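Local coordinates for protein pngf-ii (Elizabethkingia meningoseptica, PDB 4R4X) that probably hydrolyses the amide link between N-glycans and asparagine side chains, releasing the glycans from glycoproteins as a peptide:N-glycosidase, at residues Val234-Ala244 with Met300-Phe311. Sequence-based numbering, arbitrary orientation.
Sequences VELKQKSNGDA and MRFFTPFGIGHF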
ATOM      1  N   VAL A 234       1.159  -2.059  -3.558  1.00 12.27           N
ATOM      2  CA  VAL A 234       0.023  -2.661  -4.212  1.00 12.13           C
ATOM      3  C   VAL A 234      -0.742  -3.420  -3.163  1.00 12.13           C
ATOM      4  O   VAL A 234      -0.130  -4.146  -2.375  1.00 11.77           O
ATOM      5  CB  VAL A 234       0.440  -3.579  -5.377  1.00 12.41           C
ATOM      6  CG1 VAL A 234       1.427  -4.663  -4.935  1.00 12.61           C
ATOM      7  CG2 VAL A 234      -0.782  -4.195  -6.030  1.00 12.69           C
ATOM      8  N   GLU A 235      -2.065  -3.232  -3.148  1.00 12.77           N
ATOM      9  CA  GLU A 235      -2.942  -3.882  -2.160  1.00 13.69           C
ATOM     10  C   GLU A 235      -4.108  -4.637  -2.786  1.00 13.18           C
ATOM     11  O   GLU A 235      -4.893  -4.083  -3.562  1.00 11.93           O
ATOM     12  CB  GLU A 235      -3.481  -2.880  -1.147  1.00 14.82           C
ATOM     13  CG  GLU A 235      -4.234  -3.543   0.023  1.00 16.26           C
ATOM     14  CD  GLU A 235      -4.560  -2.547   1.136  1.00 17.63           C
ATOM     15  OE1 GLU A 235      -4.406  -2.882   2.322  1.00 18.88           O
ATOM     16  OE2 GLU A 235      -4.986  -1.417   0.824  1.00 19.89           O
ATOM     17  N   LEU A 236      -4.221  -5.912  -2.420  1.00 13.41           N
ATOM     18  CA  LEU A 236      -5.258  -6.792  -2.917  1.00 13.94           C
ATOM     19  C   LEU A 236      -6.048  -7.339  -1.736  1.00 14.39           C
ATOM     20  O   LEU A 236      -5.459  -7.668  -0.681  1.00 14.11           O
ATOM     21  CB  LEU A 236      -4.629  -7.948  -3.710  1.00 15.13           C
ATOM     22  CG  LEU A 236      -5.672  -8.900  -4.331  1.00 16.87           C
ATOM     23  CD1 LEU A 236      -5.342  -9.262  -5.762  1.00 18.65           C
ATOM     24  CD2 LEU A 236      -5.843 -10.142  -3.499  1.00 18.44           C
ATOM     25  N   LYS A 237      -7.365  -7.431  -1.905  1.00 13.74           N
ATOM     26  CA  LYS A 237      -8.236  -8.059  -0.915  1.00 14.23           C
ATOM     27  C   LYS A 237      -8.956  -9.187  -1.627  1.00 13.76           C
ATOM     28  O   LYS A 237      -9.338  -9.044  -2.775  1.00 13.74           O
ATOM     29  CB  LYS A 237      -9.262  -7.063  -0.354  1.00 15.60           C
ATOM     30  CG  LYS A 237      -8.727  -5.772   0.221  1.00 18.17           C
ATOM     31  CD  LYS A 237      -7.827  -5.969   1.433  1.00 19.08           C
ATOM     32  CE  LYS A 237      -7.352  -4.615   1.979  1.00 20.25           C
ATOM     33  NZ  LYS A 237      -8.493  -3.814   2.522  1.00 20.98           N
ATOM     34  N   GLN A 238      -9.110 -10.326  -0.977  1.00 13.25           N
ATOM     35  CA  GLN A 238      -9.623 -11.531  -1.641  1.00 12.98           C
ATOM     36  C   GLN A 238     -10.570 -12.294  -0.727  1.00 13.01           C
ATOM     37  O   GLN A 238     -10.403 -12.283   0.476  1.00 12.64           O
ATOM     38  CB  GLN A 238      -8.450 -12.443  -2.030  1.00 12.68           C
ATOM     39  CG  GLN A 238      -8.794 -13.829  -2.552  1.00 12.71           C
ATOM     40  CD  GLN A 238      -8.991 -14.882  -1.469  1.00 13.70           C
ATOM     41  OE1 GLN A 238      -8.457 -14.779  -0.369  1.00 14.08           O
ATOM     42  NE2 GLN A 238      -9.740 -15.915  -1.788  1.00 13.89           N
ATOM     43  N   LYS A 239     -11.557 -12.960  -1.323  1.00 14.13           N
ATOM     44  CA  LYS A 239     -12.312 -14.016  -0.672  1.00 14.49           C
ATOM     45  C   LYS A 239     -12.789 -15.031  -1.688  1.00 13.56           C
ATOM     46  O   LYS A 239     -12.793 -14.761  -2.892  1.00 13.03           O
ATOM     47  CB  LYS A 239     -13.514 -13.449   0.079  1.00 16.70           C
ATOM     48  CG  LYS A 239     -14.665 -13.017  -0.814  1.00 19.46           C
ATOM     49  CD  LYS A 239     -15.748 -12.380   0.045  1.00 22.58           C
ATOM     50  CE  LYS A 239     -16.807 -11.682  -0.782  1.00 25.34           C
ATOM     51  NZ  LYS A 239     -17.900 -12.612  -1.163  1.00 28.70           N
ATOM     52  N   SER A 240     -13.184 -16.196  -1.187  1.00 12.70           N
ATOM     53  CA  SER A 240     -13.801 -17.229  -2.002  1.00 12.88           C
ATOM     54  C   SER A 240     -15.269 -16.913  -2.241  1.00 13.97           C
ATOM     55  O   SER A 240     -15.966 -16.489  -1.323  1.00 13.25           O
ATOM     56  CB  SER A 240     -13.709 -18.616  -1.343  1.00 12.40           C
ATOM     57  OG  SER A 240     -14.455 -19.593  -2.072  1.00 11.97           O
ATOM     58  N   ASN A 241     -15.704 -17.133  -3.483  1.00 15.28           N
ATOM     59  CA  ASN A 241     -17.112 -17.164  -3.872  1.00 17.09           C
ATOM     60  C   ASN A 241     -17.551 -18.573  -4.238  1.00 16.76           C
ATOM     61  O   ASN A 241     -18.473 -18.749  -5.048  1.00 16.41           O
ATOM     62  CB  ASN A 241     -17.360 -16.264  -5.099  1.00 19.42           C
ATOM     63  CG  ASN A 241     -17.478 -14.795  -4.752  1.00 21.39           C
ATOM     64  OD1 ASN A 241     -17.349 -14.374  -3.603  1.00 24.70           O
ATOM     65  ND2 ASN A 241     -17.731 -13.999  -5.762  1.00 25.55           N
ATOM     66  N   GLY A 242     -16.878 -19.582  -3.695  1.00 15.35           N
ATOM     67  CA  GLY A 242     -17.211 -20.954  -4.013  1.00 15.08           C
ATOM     68  C   GLY A 242     -16.039 -21.901  -4.038  1.00 14.78           C
ATOM     69  O   GLY A 242     -16.182 -23.059  -3.669  1.00 14.41           O
ATOM     70  N   ASP A 243     -14.878 -21.428  -4.480  1.00 14.37           N
ATOM     71  CA  ASP A 243     -13.707 -22.284  -4.593  1.00 14.47           C
ATOM     72  C   ASP A 243     -13.197 -22.616  -3.186  1.00 14.30           C
ATOM     73  O   ASP A 243     -13.027 -21.723  -2.374  1.00 14.66           O
ATOM     74  CB  ASP A 243     -12.634 -21.556  -5.418  1.00 15.48           C
ATOM     75  CG  ASP A 243     -11.407 -22.416  -5.719  1.00 16.04           C
ATOM     76  OD1 ASP A 243     -11.408 -23.628  -5.434  1.00 18.67           O
ATOM     77  OD2 ASP A 243     -10.414 -21.856  -6.252  1.00 16.14           O
ATOM     78  N   ALA A 244     -12.946 -23.889  -2.910  1.00 14.73           N
ATOM     79  CA  ALA A 244     -12.471 -24.333  -1.602  1.00 15.11           C
ATOM     80  C   ALA A 244     -10.941 -24.327  -1.444  1.00 16.38           C
ATOM     81  O   ALA A 244     -10.448 -24.470  -0.331  1.00 15.78           O
ATOM     82  CB  ALA A 244     -12.983 -25.736  -1.320  1.00 15.54           C
HETATM   83  N   MSE A 300       3.222  -8.985  -7.260  1.00 14.44           N
HETATM   84  CA  MSE A 300       2.959  -9.670  -5.977  0.50 15.37           C
HETATM   85  C   MSE A 300       2.552 -11.084  -6.287  1.00 14.44           C
HETATM   86  O   MSE A 300       1.599 -11.300  -7.022  1.00 14.76           O
HETATM   87  CB  MSE A 300       1.811  -8.982  -5.207  0.50 17.05           C
HETATM   88  CG  MSE A 300       1.384  -9.716  -3.926  0.50 19.08           C
HETATM   89 SE   MSE A 300      -0.528  -9.432  -3.483  0.50 23.18          SE
HETATM   90  CE  MSE A 300      -0.686  -7.521  -3.925  0.50 21.84           C
ATOM     91  N   ARG A 301       3.275 -12.068  -5.737  1.00 13.47           N
ATOM     92  CA  ARG A 301       2.898 -13.466  -5.807  1.00 14.14           C
ATOM     93  C   ARG A 301       2.235 -13.804  -4.478  1.00 13.79           C
ATOM     94  O   ARG A 301       2.792 -13.509  -3.403  1.00 14.05           O
ATOM     95  CB  ARG A 301       4.128 -14.359  -6.053  1.00 15.39           C
ATOM     96  CG  ARG A 301       3.888 -15.865  -5.900  1.00 16.92           C
ATOM     97  CD  ARG A 301       3.841 -16.663  -7.189  1.00 16.52           C
ATOM     98  NE  ARG A 301       4.977 -16.422  -8.082  1.00 16.31           N
ATOM     99  CZ  ARG A 301       6.144 -17.074  -8.116  1.00 15.86           C
ATOM    100  NH1 ARG A 301       6.431 -18.062  -7.278  1.00 15.71           N
ATOM    101  NH2 ARG A 301       7.073 -16.690  -8.996  1.00 14.96           N
ATOM    102  N   PHE A 302       1.026 -14.372  -4.546  1.00 13.22           N
ATOM    103  CA  PHE A 302       0.256 -14.670  -3.349  1.00 12.60           C
ATOM    104  C   PHE A 302      -0.455 -16.001  -3.513  1.00 12.68           C
ATOM    105  O   PHE A 302      -0.612 -16.521  -4.630  1.00 12.88           O
ATOM    106  CB  PHE A 302      -0.752 -13.545  -3.002  1.00 12.30           C
ATOM    107  CG  PHE A 302      -1.884 -13.388  -3.994  1.00 12.76           C
ATOM    108  CD1 PHE A 302      -1.710 -12.650  -5.171  1.00 12.92           C
ATOM    109  CD2 PHE A 302      -3.138 -13.954  -3.750  1.00 12.63           C
ATOM    110  CE1 PHE A 302      -2.745 -12.514  -6.089  1.00 13.55           C
ATOM    111  CE2 PHE A 302      -4.180 -13.822  -4.670  1.00 13.50           C
ATOM    112  CZ  PHE A 302      -3.990 -13.099  -5.839  1.00 12.91           C
ATOM    113  N   PHE A 303      -0.879 -16.564  -2.387  1.00 11.70           N
ATOM    114  CA  PHE A 303      -1.627 -17.800  -2.417  1.00 11.13           C
ATOM    115  C   PHE A 303      -2.905 -17.604  -1.654  1.00 10.73           C
ATOM    116  O   PHE A 303      -2.874 -17.090  -0.547  1.00 11.18           O
ATOM    117  CB  PHE A 303      -0.770 -18.921  -1.864  1.00 11.23           C
ATOM    118  CG  PHE A 303       0.387 -19.228  -2.756  1.00 11.35           C
ATOM    119  CD1 PHE A 303       1.537 -18.466  -2.692  1.00 11.40           C
ATOM    120  CD2 PHE A 303       0.253 -20.166  -3.761  1.00 11.60           C
ATOM    121  CE1 PHE A 303       2.578 -18.659  -3.590  1.00 11.87           C
ATOM    122  CE2 PHE A 303       1.304 -20.400  -4.645  1.00 12.60           C
ATOM    123  CZ  PHE A 303       2.461 -19.626  -4.577  1.00 11.76           C
ATOM    124  N   THR A 304      -4.029 -17.997  -2.241  1.00 11.07           N
ATOM    125  CA  THR A 304      -5.315 -17.894  -1.521  1.00 11.39           C
ATOM    126  C   THR A 304      -5.361 -18.899  -0.384  1.00 11.37           C
ATOM    127  O   THR A 304      -4.741 -19.972  -0.444  1.00 11.57           O
ATOM    128  CB  THR A 304      -6.574 -18.072  -2.397  1.00 11.71           C
ATOM    129  OG1 THR A 304      -6.743 -19.451  -2.762  1.00 12.19           O
ATOM    130  CG2 THR A 304      -6.532 -17.205  -3.626  1.00 11.99           C
ATOM    131  N   PRO A 305      -6.067 -18.542   0.687  1.00 11.35           N
ATOM    132  CA  PRO A 305      -6.318 -19.524   1.692  1.00 11.63           C
ATOM    133  C   PRO A 305      -7.384 -20.507   1.197  1.00 11.48           C
ATOM    134  O   PRO A 305      -7.858 -20.371   0.088  1.00 11.22           O
ATOM    135  CB  PRO A 305      -6.759 -18.673   2.878  1.00 11.76           C
ATOM    136  CG  PRO A 305      -7.483 -17.542   2.255  1.00 11.47           C
ATOM    137  CD  PRO A 305      -6.737 -17.265   0.987  1.00 11.82           C
ATOM    138  N   PHE A 306      -7.688 -21.526   1.986  1.00 11.53           N
ATOM    139  CA  PHE A 306      -8.735 -22.477   1.650  1.00 11.78           C
ATOM    140  C   PHE A 306     -10.128 -21.927   1.986  1.00 12.01           C
ATOM    141  O   PHE A 306     -10.529 -21.918   3.148  1.00 12.77           O
ATOM    142  CB  PHE A 306      -8.535 -23.747   2.440  1.00 11.62           C
ATOM    143  CG  PHE A 306      -7.355 -24.584   2.024  1.00 12.23           C
ATOM    144  CD1 PHE A 306      -7.499 -25.595   1.076  1.00 12.92           C
ATOM    145  CD2 PHE A 306      -6.136 -24.446   2.658  1.00 12.24           C
ATOM    146  CE1 PHE A 306      -6.433 -26.430   0.762  1.00 12.86           C
ATOM    147  CE2 PHE A 306      -5.068 -25.253   2.328  1.00 12.71           C
ATOM    148  CZ  PHE A 306      -5.212 -26.245   1.381  1.00 12.73           C
ATOM    149  N   GLY A 307     -10.823 -21.423   0.981  1.00 12.00           N
ATOM    150  CA  GLY A 307     -12.270 -21.142   1.036  1.00 12.21           C
ATOM    151  C   GLY A 307     -12.784 -20.039   1.934  1.00 12.74           C
ATOM    152  O   GLY A 307     -13.936 -20.096   2.442  1.00 12.28           O
ATOM    153  N   ILE A 308     -11.976 -19.010   2.118  1.00 12.13           N
ATOM    154  CA  ILE A 308     -12.337 -17.945   3.047  1.00 11.88           C
ATOM    155  C   ILE A 308     -13.596 -17.168   2.639  1.00 12.29           C
ATOM    156  O   ILE A 308     -13.802 -16.821   1.472  1.00 11.21           O
ATOM    157  CB  ILE A 308     -11.178 -16.968   3.282  1.00 11.72           C
ATOM    158  CG1 ILE A 308     -11.428 -16.158   4.561  1.00 11.58           C
ATOM    159  CG2 ILE A 308     -10.991 -16.035   2.079  1.00 11.86           C
ATOM    160  CD1 ILE A 308     -10.238 -15.346   4.989  1.00 11.65           C
ATOM    161  N   GLY A 309     -14.435 -16.926   3.630  1.00 12.19           N
ATOM    162  CA  GLY A 309     -15.672 -16.214   3.428  1.00 13.42           C
ATOM    163  C   GLY A 309     -16.760 -17.194   3.094  1.00 14.34           C
ATOM    164  O   GLY A 309     -17.623 -17.464   3.930  1.00 14.77           O
ATOM    165  N   HIS A 310     -16.680 -17.776   1.902  1.00 14.89           N
ATOM    166  CA  HIS A 310     -17.728 -18.680   1.417  1.00 16.02           C
ATOM    167  C   HIS A 310     -17.999 -19.861   2.343  1.00 15.87           C
ATOM    168  O   HIS A 310     -19.157 -20.204   2.608  1.00 14.49           O
ATOM    169  CB  HIS A 310     -17.405 -19.196   0.030  1.00 16.98           C
ATOM    170  CG  HIS A 310     -18.522 -19.974  -0.594  1.00 18.89           C
ATOM    171  ND1 HIS A 310     -19.572 -19.371  -1.257  1.00 20.05           N
ATOM    172  CD2 HIS A 310     -18.757 -21.307  -0.646  1.00 19.18           C
ATOM    173  CE1 HIS A 310     -20.408 -20.301  -1.688  1.00 20.71           C
ATOM    174  NE2 HIS A 310     -19.926 -21.483  -1.344  1.00 21.07           N
ATOM    175  N   PHE A 311     -16.940 -20.487   2.830  1.00 15.30           N
ATOM    176  CA  PHE A 311     -17.095 -21.640   3.675  1.00 15.77           C
ATOM    177  C   PHE A 311     -17.177 -21.361   5.192  1.00 15.26           C
ATOM    178  O   PHE A 311     -17.251 -22.302   5.959  1.00 16.20           O
ATOM    179  CB  PHE A 311     -15.948 -22.617   3.376  1.00 16.17           C
ATOM    180  CG  PHE A 311     -16.050 -23.246   2.020  1.00 16.61           C
ATOM    181  CD1 PHE A 311     -15.578 -22.602   0.902  1.00 16.89           C
ATOM    182  CD2 PHE A 311     -16.654 -24.490   1.862  1.00 18.32           C
ATOM    183  CE1 PHE A 311     -15.700 -23.177  -0.361  1.00 17.69           C
ATOM    184  CE2 PHE A 311     -16.781 -25.079   0.608  1.00 17.80           C
ATOM    185  CZ  PHE A 311     -16.293 -24.418  -0.510  1.00 17.40           C
TER
HETATM  186  O   HOH W   1      -9.971 -18.478  -0.339  1.00 12.82           O
HETATM  187  O   HOH W   2     -10.379 -20.904  -1.911  1.00 12.65           O
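Val234 and Leu236 meet selenomethionine Met300 and Phe302 between two facing antiparallel sheets, a beta-sandwich of the PNGase F type. Strands 234-240 and 300-303, one from each sheet, run 20° apart in direction, with a closest axis approach of 9.7 Å. In the conformer described, of two modelled, Met300 has CG anti to the backbone N (chi1 174°) and bends at chi3, placing CE 3.7 Å from Val234 CG1. Leu236 crosses Phe302 at about a right angle. Its CD2 lies over one ring face, toward the rim, and its CD1 is near CZ. Val251 adds to this core.

Further along, Gln238 turns at chi2 and lays its amide by Thr304 and Pro305. Its NE2 donates to a bridging water that also accepts from Ile308 N and donates to Pro305 O. Thr326 and His358 bind the same amide.

At the end of strand 234-240, Ser240 N donates to Ile308 O at 2.8 Å, where the segments close together. Ser240 OG accepts from Gly242 N in an ST turn and donates to Asp243 O at 2.6 Å. This turn presents Gly242 to His310. Gly242 CA sits over the centre of the imidazole, 3.7 Å from the ring centroid, while Gly242 O meets the edge of Phe311, 3.3 Å from CE1.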